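Local coordinates for putative cell invasion protein with MAC/Perforin domain (Bacteroides thetaiotaomicron VPI-5482, PDB 3KK7), which is of unconfirmed function but, as a membrane-attack complex/perforin family member, may act in cell invasion, at residues 222-227 and 272-277; 407-412 and 459-464. All coordinates share one frame; numbering follows the deposited sequence.

Contact 1: 222-227 and 272-277; sequences ASALFY and LSIGTK
Ala-224 and Phe-226 meet Ile-274 where the small sheet of strands 251-254, 271-274 and 318-319 packs over the large antiparallel sheet of the MACPF domain. Strand 220-230 of the large sheet carries residues 222-227. It runs antiparallel to strands 157-173 and 288-298, as in the central sheet of the family. Residues 272-277 lie in the insertion between strands 220-230 and 288-298. This insertion probably corresponds to the second helix cluster (TMH2), which relatives are thought to unfold into membrane hairpins. Strand 271-274 gives way to loop at Gly-275, just after the residue that does the touching. The two backbones do not pair. Their nearest CA atoms, of Ala-224 and Ile-274, are 8.7 Å apart, and no hydrogen bond crosses between the segments.

One methyl group makes both contacts. CD1 of Ile-274 lies 3.5 Å from CB of Ala-224. The same CD1 is 4.4 Å from CZ of Phe-226, so the ring is a looser neighbour, and the methyl meets it obliquely. The Ile-274 chain is extended, with CG1 opposite the backbone N (chi1 -172°) and CD1 carried straight on (chi2 172°). This sends CD1 away from its own strand to the large sheet. The CB of Phe-226 does not point at Ile-274, but its ring swings closer and puts the CZ end beside CD1.

Tyr-293 and Ile-295 of strand 288-298 also touch Ile-274, and Leu-162 of strand 157-173 packs on Phe-226. Towards Ala-222 and Leu-272, Trp-323 of helix 321-326 touches both residues.

All three touching residues are buried. The short side chain of Ala-224 lets CD1 of Ile-274 come close to the strand. Between these two segments the contact is purely apolar and gives no polar bond to fix a register.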
# COMPACT_ATOMS: atom_id res chain seq x y z
N ALA A 222 14.45 -19.92 11.25
CA ALA A 222 13.98 -21.06 10.47
C ALA A 222 12.46 -21.01 10.51
O ALA A 222 11.87 -20.78 11.55
CB ALA A 222 14.52 -22.36 11.01
N SER A 223 11.85 -21.19 9.35
CA SER A 223 10.42 -21.08 9.15
C SER A 223 9.97 -22.35 8.51
O SER A 223 10.55 -22.78 7.53
CB SER A 223 10.14 -19.94 8.18
OG SER A 223 8.76 -19.88 7.91
N ALA A 224 8.96 -22.99 9.08
CA ALA A 224 8.45 -24.26 8.60
C ALA A 224 6.93 -24.15 8.45
O ALA A 224 6.26 -23.63 9.35
CB ALA A 224 8.81 -25.38 9.59
N LEU A 225 6.42 -24.63 7.32
CA LEU A 225 4.98 -24.72 7.10
C LEU A 225 4.61 -26.19 7.10
O LEU A 225 5.40 -27.02 6.66
CB LEU A 225 4.57 -24.08 5.78
CG LEU A 225 5.07 -22.65 5.57
CD1 LEU A 225 4.81 -22.24 4.14
CD2 LEU A 225 4.39 -21.74 6.56
N PHE A 226 3.42 -26.48 7.61
CA PHE A 226 2.92 -27.84 7.72
C PHE A 226 1.56 -27.98 7.03
O PHE A 226 0.70 -27.06 7.05
CB PHE A 226 2.74 -28.26 9.19
CG PHE A 226 4.01 -28.23 10.01
CD1 PHE A 226 4.58 -27.04 10.40
CD2 PHE A 226 4.61 -29.39 10.41
CE1 PHE A 226 5.72 -27.02 11.15
CE2 PHE A 226 5.75 -29.36 11.15
CZ PHE A 226 6.30 -28.18 11.53
N TYR A 227 1.38 -29.14 6.42
CA TYR A 227 0.12 -29.49 5.80
C TYR A 227 -0.29 -30.88 6.26
O TYR A 227 0.35 -31.86 5.91
CB TYR A 227 0.25 -29.41 4.28
CG TYR A 227 -1.04 -29.71 3.55
CD1 TYR A 227 -1.37 -31.01 3.20
CD2 TYR A 227 -1.93 -28.67 3.18
CE1 TYR A 227 -2.57 -31.28 2.51
CE2 TYR A 227 -3.13 -28.95 2.48
CZ TYR A 227 -3.42 -30.26 2.16
OH TYR A 227 -4.58 -30.56 1.49
N LEU A 272 19.78 -28.10 16.81
CA LEU A 272 18.46 -27.79 16.26
C LEU A 272 18.10 -28.75 15.11
O LEU A 272 18.88 -28.96 14.18
CB LEU A 272 18.40 -26.32 15.80
CG LEU A 272 17.07 -25.86 15.18
CD1 LEU A 272 15.99 -25.90 16.22
CD2 LEU A 272 17.19 -24.49 14.55
N SER A 273 16.92 -29.33 15.18
CA SER A 273 16.48 -30.20 14.11
C SER A 273 14.99 -30.19 14.03
O SER A 273 14.31 -29.99 15.04
CB SER A 273 16.95 -31.63 14.32
OG SER A 273 16.37 -32.19 15.48
N ILE A 274 14.49 -30.40 12.82
CA ILE A 274 13.06 -30.52 12.56
C ILE A 274 12.80 -31.93 12.02
O ILE A 274 13.68 -32.50 11.36
CB ILE A 274 12.59 -29.45 11.58
CG1 ILE A 274 11.08 -29.44 11.45
CG2 ILE A 274 13.22 -29.66 10.21
CD1 ILE A 274 10.59 -28.24 10.62
N GLY A 275 11.63 -32.48 12.32
CA GLY A 275 11.26 -33.85 11.96
C GLY A 275 11.10 -34.68 13.23
O GLY A 275 11.70 -34.38 14.25
N THR A 276 10.25 -35.70 13.19
CA THR A 276 10.08 -36.60 14.32
C THR A 276 10.82 -37.90 14.02
O THR A 276 11.20 -38.17 12.88
CB THR A 276 8.60 -36.91 14.55
OG1 THR A 276 8.04 -37.41 13.34
CG2 THR A 276 7.85 -35.69 14.93
N LYS A 277 11.06 -38.70 15.05
CA LYS A 277 11.46 -40.09 14.85
C LYS A 277 10.80 -40.89 15.94
O LYS A 277 10.13 -40.33 16.82
CB LYS A 277 12.99 -40.28 14.90

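Contact 2: 407-412 and 459-464; sequences KLIFSN and INPIIQ
Ile-409 and Ile-459 meet tip to tip, and Pro-461 closes in on the same Ile-409. The tight part centres on CD1 of Ile-409. It lies 3.4 Å from CG of Pro-461 and 3.6 Å from CB of Pro-461, meeting this end of the ring obliquely. Ile-409 is buried. Its CG1 stands opposite the carbonyl carbon (chi1 -52°), and CD1 extends from there to the proline.

The other side is more open, since Lys-407, Ile-459 and Pro-461 are all partly exposed. CD1 of Ile-459 is 3.9 Å from CD1 of Ile-409. Lys-407 lends only its aliphatic chain, with CD 3.8 Å from CD1 of Ile-459. Its NZ turns to a salt bridge with Glu-378 and a hydrogen bond to Asn-401. An alanine in place of Ile-459 would probably leave the tip of Ile-409 and the Lys-407 chain without their shared apolar neighbour.

Strand 407-411 lies between strands 392-401 and 468-472 in the mixed D2 sheet. Ile-459 ends strand 457-459, which pairs with strand 376-386, where it touches Ile-380. Met-382 of that strand touches both Ile-409 and Pro-461. The contact thus bridges two non-adjacent strands of one curled sheet.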
# COMPACT_ATOMS: atom_id res chain seq x y z
N LYS A 407 -11.75 12.55 -9.19
CA LYS A 407 -12.63 13.63 -9.60
C LYS A 407 -12.43 14.83 -8.69
O LYS A 407 -12.77 14.80 -7.51
CB LYS A 407 -14.10 13.18 -9.59
CG LYS A 407 -14.32 11.83 -10.26
CD LYS A 407 -15.66 11.67 -10.97
CE LYS A 407 -15.71 10.37 -11.77
NZ LYS A 407 -16.13 10.56 -13.19
N LEU A 408 -11.84 15.90 -9.24
CA LEU A 408 -11.61 17.13 -8.50
C LEU A 408 -12.71 18.13 -8.85
O LEU A 408 -12.64 18.86 -9.84
CB LEU A 408 -10.20 17.68 -8.79
CG LEU A 408 -9.04 16.65 -8.74
CD1 LEU A 408 -7.68 17.30 -9.04
CD2 LEU A 408 -9.03 15.97 -7.39
N ILE A 409 -13.75 18.12 -8.02
CA ILE A 409 -14.90 19.01 -8.14
C ILE A 409 -14.47 20.42 -7.78
O ILE A 409 -13.99 20.63 -6.68
CB ILE A 409 -16.03 18.61 -7.15
CG1 ILE A 409 -16.40 17.13 -7.25
CG2 ILE A 409 -17.28 19.41 -7.40
CD1 ILE A 409 -17.26 16.65 -6.09
N PHE A 410 -14.62 21.36 -8.71
CA PHE A 410 -14.36 22.80 -8.45
C PHE A 410 -15.66 23.44 -7.95
O PHE A 410 -16.46 23.99 -8.72
CB PHE A 410 -13.94 23.52 -9.73
CG PHE A 410 -12.64 23.05 -10.32
CD1 PHE A 410 -11.92 22.00 -9.81
CD2 PHE A 410 -12.15 23.67 -11.46
CE1 PHE A 410 -10.72 21.61 -10.41
CE2 PHE A 410 -10.96 23.28 -12.05
CZ PHE A 410 -10.25 22.25 -11.52
N SER A 411 -15.87 23.37 -6.65
CA SER A 411 -17.14 23.77 -6.05
C SER A 411 -17.23 25.25 -5.80
O SER A 411 -16.20 25.93 -5.71
CB SER A 411 -17.36 23.03 -4.74
OG SER A 411 -16.11 22.61 -4.21
N ASN A 412 -18.47 25.73 -5.69
CA ASN A 412 -18.80 27.12 -5.33
C ASN A 412 -19.43 27.08 -3.94
O ASN A 412 -20.63 26.79 -3.80
CB ASN A 412 -19.77 27.76 -6.35
CG ASN A 412 -19.26 27.65 -7.82
OD1 ASN A 412 -18.36 26.84 -8.14
ND2 ASN A 412 -19.85 28.46 -8.73
N ILE A 459 -22.85 14.25 -9.05
CA ILE A 459 -21.74 13.84 -8.20
C ILE A 459 -22.04 14.40 -6.83
O ILE A 459 -22.35 15.59 -6.68
CB ILE A 459 -20.37 14.30 -8.76
CG1 ILE A 459 -19.23 13.63 -7.99
CG2 ILE A 459 -20.25 15.82 -8.76
CD1 ILE A 459 -17.85 13.79 -8.64
N ASN A 460 -22.01 13.53 -5.82
CA ASN A 460 -22.39 13.91 -4.46
C ASN A 460 -21.24 13.76 -3.41
O ASN A 460 -21.09 12.71 -2.77
CB ASN A 460 -23.62 13.10 -4.05
CG ASN A 460 -24.17 13.53 -2.71
OD1 ASN A 460 -24.06 14.71 -2.31
ND2 ASN A 460 -24.76 12.58 -1.99
N PRO A 461 -20.44 14.82 -3.23
CA PRO A 461 -19.33 14.83 -2.26
C PRO A 461 -19.75 15.14 -0.83
O PRO A 461 -19.04 14.77 0.10
CB PRO A 461 -18.42 15.94 -2.79
CG PRO A 461 -19.36 16.92 -3.40
CD PRO A 461 -20.51 16.10 -3.97
N ILE A 462 -20.89 15.84 -0.65
CA ILE A 462 -21.44 16.17 0.68
C ILE A 462 -21.84 14.89 1.46
O ILE A 462 -21.61 14.81 2.67
CB ILE A 462 -22.65 17.22 0.61
CG1 ILE A 462 -22.19 18.55 -0.03
CG2 ILE A 462 -23.27 17.47 2.02
CD1 ILE A 462 -23.30 19.61 -0.25
N ILE A 463 -22.41 13.90 0.75
CA ILE A 463 -22.75 12.58 1.33
C ILE A 463 -21.72 11.47 1.01
O ILE A 463 -21.88 10.36 1.51
CB ILE A 463 -24.19 12.11 0.92
N GLN A 464 -20.69 11.76 0.20
CA GLN A 464 -19.58 10.82 -0.09
C GLN A 464 -18.23 11.54 -0.15
O GLN A 464 -17.42 11.45 0.78
CB GLN A 464 -19.83 10.06 -1.41
CG GLN A 464 -20.92 8.96 -1.33
CD GLN A 464 -21.96 9.00 -2.48
OE1 GLN A 464 -21.94 9.88 -3.35
NE2 GLN A 464 -22.88 8.04 -2.46

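How the contacts relate
Contact 1 and contact 2 lie on opposite sides of the chain's centre. Their own centres are 56 Å apart, and their nearest atoms about 40 Å. They come in series: 222-227 and 272-277 both precede 407-412 and 459-464. Contact 1 lies in the MACPF part and joins two separate sheets. Contact 2 lies in the D2 part, where strand 407-411 and strand 457-459, with the loop after it, come together within one curled mixed sheet. No strand or sheet is shared. Each contact closes a loop of the chain within its own part of the chain, so neither ties the MACPF and D2 parts directly together.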